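PDB 3PSM: defensin, which probably acts against fungi as a dimeric, disulfide-rich plant defensin of the gamma-thionin family. Local coordinates for residues 26-31 against 41-46. Numbering follows the deposited sequence.
Sequences NKEHLI and CWCTRN
The side-chain amide of N46 receives the tip of I31 above its plane: CD1 of I31 stands 3.7 Å from both OD1 and ND2 of N46, evenly spaced between the two ends. SG of C43 stands over one face of the E28 carboxylate, 4.1 Å from OE2, at the outer limit of contact, while that oxygen is hydrogen-bonded to D8 N and H23 NE2. Trans about CB-CG1 (chi2 167°), the I31 chain crosses N46 at about a right angle and lays CD1 against the R45-N46 peptide link, 3.5 Å from N46 N. The one hydrogen bond between the segments runs from I31 N to T44 O, 2.9 Å long. Its N-H...O angle of 144° shows a bend at the donor, although the nitrogen lies nearly in line with the C=O bond (163°). L30 splits its branches, CD1 resting 3.6 Å from CB of C43 and CD2 3.9 Å from CB of R45, beside which it runs. H29, with positive phi, is the first residue to leave helical geometry, and L30 after it keeps a backbone hydrogen bond with C24. The C43–C24 and C41–C20 disulfides tie the strand to helix 17-27, a C-X-C pair joined to a C-X3-C pair: the cysteine-stabilised alpha-beta motif of plant defensins.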
ATOM      1  N   ASN A  26      -1.723   5.435   5.438  1.00  9.83           N
ATOM      2  CA  ASN A  26      -3.045   5.450   6.083  1.00 10.14           C
ATOM      3  C   ASN A  26      -3.034   5.720   7.543  1.00 11.22           C
ATOM      4  O   ASN A  26      -4.079   6.159   8.072  1.00 16.03           O
ATOM      5  CB  ASN A  26      -3.763   4.121   5.785  1.00 10.56           C
ATOM      6  CG  ASN A  26      -3.949   3.949   4.304  1.00 10.52           C
ATOM      7  OD1 ASN A  26      -4.400   4.906   3.620  1.00 12.74           O
ATOM      8  ND2 ASN A  26      -3.640   2.787   3.785  1.00 10.64           N
ATOM      9  N   LYS A  27      -1.933   5.469   8.248  1.00 10.56           N
ATOM     10  CA  LYS A  27      -1.790   5.824   9.639  1.00 12.10           C
ATOM     11  C   LYS A  27      -1.034   7.133   9.821  1.00 12.81           C
ATOM     12  O   LYS A  27      -1.371   7.959  10.658  1.00 16.46           O
ATOM     13  CB  LYS A  27      -1.161   4.725  10.469  1.00 14.95           C
ATOM     14  CG  LYS A  27      -1.996   3.478  10.449  1.00 19.06           C
ATOM     15  CD  LYS A  27      -3.075   3.598  11.505  1.00 22.23           C
ATOM     16  CE  LYS A  27      -3.850   2.297  11.631  1.00 25.88           C
ATOM     17  NZ  LYS A  27      -4.647   2.057  10.381  1.00 34.49           N
ATOM     18  N   GLU A  28       0.016   7.344   9.042  1.00 14.14           N
ATOM     19  CA  GLU A  28       0.829   8.553   9.179  1.00 15.62           C
ATOM     20  C   GLU A  28       0.548   9.593   8.099  1.00 16.15           C
ATOM     21  O   GLU A  28       1.017  10.741   8.192  1.00 18.31           O
ATOM     22  CB  GLU A  28       2.323   8.194   9.255  1.00 14.99           C
ATOM     23  CG  GLU A  28       2.676   7.338  10.445  1.00 18.23           C
ATOM     24  CD  GLU A  28       4.161   7.269  10.770  1.00 18.35           C
ATOM     25  OE1 GLU A  28       4.881   8.282  10.649  1.00 21.58           O
ATOM     26  OE2 GLU A  28       4.599   6.177  11.220  1.00 26.04           O
ATOM     27  N   HIS A  29      -0.278   9.275   7.103  1.00 14.72           N
ATOM     28  CA  HIS A  29      -0.658  10.225   6.060  1.00 17.17           C
ATOM     29  C   HIS A  29       0.580  10.793   5.354  1.00 14.71           C
ATOM     30  O   HIS A  29       0.613  11.973   4.913  1.00 18.01           O
ATOM     31  CB  HIS A  29      -1.640  11.304   6.569  1.00 24.17           C
ATOM     32  CG  HIS A  29      -2.928  10.653   6.950  1.00 30.31           C
ATOM     33  ND1 HIS A  29      -3.845  10.125   6.041  1.00 36.20           N
ATOM     34  CD2 HIS A  29      -3.421  10.402   8.188  1.00 37.05           C
ATOM     35  CE1 HIS A  29      -4.858   9.598   6.703  1.00 38.66           C
ATOM     36  NE2 HIS A  29      -4.620   9.760   8.001  1.00 42.32           N
ATOM     37  N   LEU A  30       1.531   9.937   5.142  1.00 13.22           N
ATOM     38  CA  LEU A  30       2.774  10.291   4.447  1.00 12.93           C
ATOM     39  C   LEU A  30       2.699   9.801   3.016  1.00 12.08           C
ATOM     40  O   LEU A  30       1.657   9.312   2.536  1.00 13.36           O
ATOM     41  CB  LEU A  30       3.990   9.804   5.235  1.00 12.49           C
ATOM     42  CG  LEU A  30       4.034  10.274   6.693  1.00 13.52           C
ATOM     43  CD1 LEU A  30       5.258   9.728   7.422  1.00 14.09           C
ATOM     44  CD2 LEU A  30       3.951  11.799   6.764  1.00 18.66           C
ATOM     45  N   ILE A  31       3.788   9.900   2.288  1.00 12.15           N
ATOM     46  CA  ILE A  31       3.755   9.604   0.857  1.00 12.33           C
ATOM     47  C   ILE A  31       3.689   8.111   0.568  1.00 10.87           C
ATOM     48  O   ILE A  31       2.868   7.660  -0.225  1.00 11.44           O
ATOM     49  CB  ILE A  31       4.955  10.221   0.126  1.00 12.99           C
ATOM     50  CG1 ILE A  31       4.966  11.742   0.248  1.00 14.18           C
ATOM     51  CG2 ILE A  31       4.985   9.787  -1.331  1.00 15.09           C
ATOM     52  CD1 ILE A  31       6.294  12.324  -0.198  1.00 18.83           C
ATOM     53  N   CYS A  41      10.085  -0.690   8.892  1.00  8.63           N
ATOM     54  CA  CYS A  41       9.246   0.098   8.010  1.00  8.35           C
ATOM     55  C   CYS A  41       9.697   1.545   8.007  1.00  8.66           C
ATOM     56  O   CYS A  41       9.805   2.179   9.066  1.00  9.45           O
ATOM     57  CB  CYS A  41       7.797   0.010   8.513  1.00  8.64           C
ATOM     58  SG  CYS A  41       6.611   1.082   7.661  1.00  8.36           S
ATOM     59  N   TRP A  42       9.995   2.058   6.821  1.00  8.55           N
ATOM     60  CA  TRP A  42      10.445   3.415   6.591  1.00  9.04           C
ATOM     61  C   TRP A  42       9.416   4.137   5.727  1.00  8.92           C
ATOM     62  O   TRP A  42       9.003   3.658   4.687  1.00  9.60           O
ATOM     63  CB  TRP A  42      11.793   3.412   5.843  1.00 10.14           C
ATOM     64  CG  TRP A  42      12.937   2.874   6.680  1.00 10.19           C
ATOM     65  CD1 TRP A  42      13.164   1.566   7.024  1.00 11.09           C
ATOM     66  CD2 TRP A  42      14.007   3.644   7.238  1.00 11.07           C
ATOM     67  NE1 TRP A  42      14.317   1.526   7.787  1.00 12.29           N
ATOM     68  CE2 TRP A  42      14.849   2.752   7.939  1.00 12.29           C
ATOM     69  CE3 TRP A  42      14.330   5.007   7.247  1.00 11.82           C
ATOM     70  CZ2 TRP A  42      15.967   3.176   8.623  1.00 14.20           C
ATOM     71  CZ3 TRP A  42      15.486   5.402   7.928  1.00 13.63           C
ATOM     72  CH2 TRP A  42      16.277   4.480   8.583  1.00 14.58           C
ATOM     73  N   CYS A  43       9.016   5.329   6.203  1.00  9.09           N
ATOM     74  CA  CYS A  43       8.100   6.152   5.499  1.00  9.21           C
ATOM     75  C   CYS A  43       8.845   7.292   4.793  1.00 10.63           C
ATOM     76  O   CYS A  43       9.802   7.875   5.332  1.00 12.04           O
ATOM     77  CB  CYS A  43       7.058   6.815   6.421  1.00 10.19           C
ATOM     78  SG  CYS A  43       6.070   5.708   7.439  1.00  9.89           S
ATOM     79  N   THR A  44       8.362   7.656   3.637  1.00 10.57           N
ATOM     80  CA  THR A  44       8.792   8.848   2.892  1.00 12.62           C
ATOM     81  C   THR A  44       7.763   9.947   3.054  1.00 12.64           C
ATOM     82  O   THR A  44       6.572   9.706   2.940  1.00 12.11           O
ATOM     83  CB  THR A  44       8.990   8.507   1.409  1.00 14.07           C
ATOM     84  OG1 THR A  44      10.026   7.513   1.319  1.00 16.07           O
ATOM     85  CG2 THR A  44       9.446   9.694   0.596  1.00 17.13           C
ATOM     86  N   ARG A  45       8.248  11.156   3.312  1.00 14.44           N
ATOM     87  CA  ARG A  45       7.418  12.328   3.499  1.00 16.62           C
ATOM     88  C   ARG A  45       8.009  13.531   2.772  1.00 18.54           C
ATOM     89  O   ARG A  45       9.197  13.602   2.505  1.00 20.94           O
ATOM     90  CB  ARG A  45       7.335  12.672   4.980  1.00 18.42           C
ATOM     91  CG  ARG A  45       8.668  13.165   5.564  1.00 23.59           C
ATOM     92  CD  ARG A  45       8.439  13.641   7.018  1.00 29.58           C
ATOM     93  NE  ARG A  45       9.826  13.997   7.401  1.00 30.18           N
ATOM     94  CZ  ARG A  45      10.862  13.248   7.730  1.00 29.88           C
ATOM     95  NH1 ARG A  45      10.529  11.987   7.729  1.00 31.87           N
ATOM     96  NH2 ARG A  45      12.008  13.869   8.014  1.00 29.92           N
ATOM     97  N   ASN A  46       7.145  14.500   2.426  1.00 20.16           N
ATOM     98  CA  ASN A  46       7.614  15.822   1.997  1.00 22.42           C
ATOM     99  C   ASN A  46       8.374  16.494   3.123  1.00 27.50           C
ATOM    100  O   ASN A  46       7.903  16.420   4.273  1.00 29.15           O
ATOM    101  CB  ASN A  46       6.378  16.620   1.586  1.00 26.27           C
ATOM    102  CG  ASN A  46       5.695  16.037   0.364  1.00 24.57           C
ATOM    103  OD1 ASN A  46       4.544  15.535   0.448  1.00 26.07           O
ATOM    104  ND2 ASN A  46       6.362  16.026  -0.748  1.00 28.01           N
TER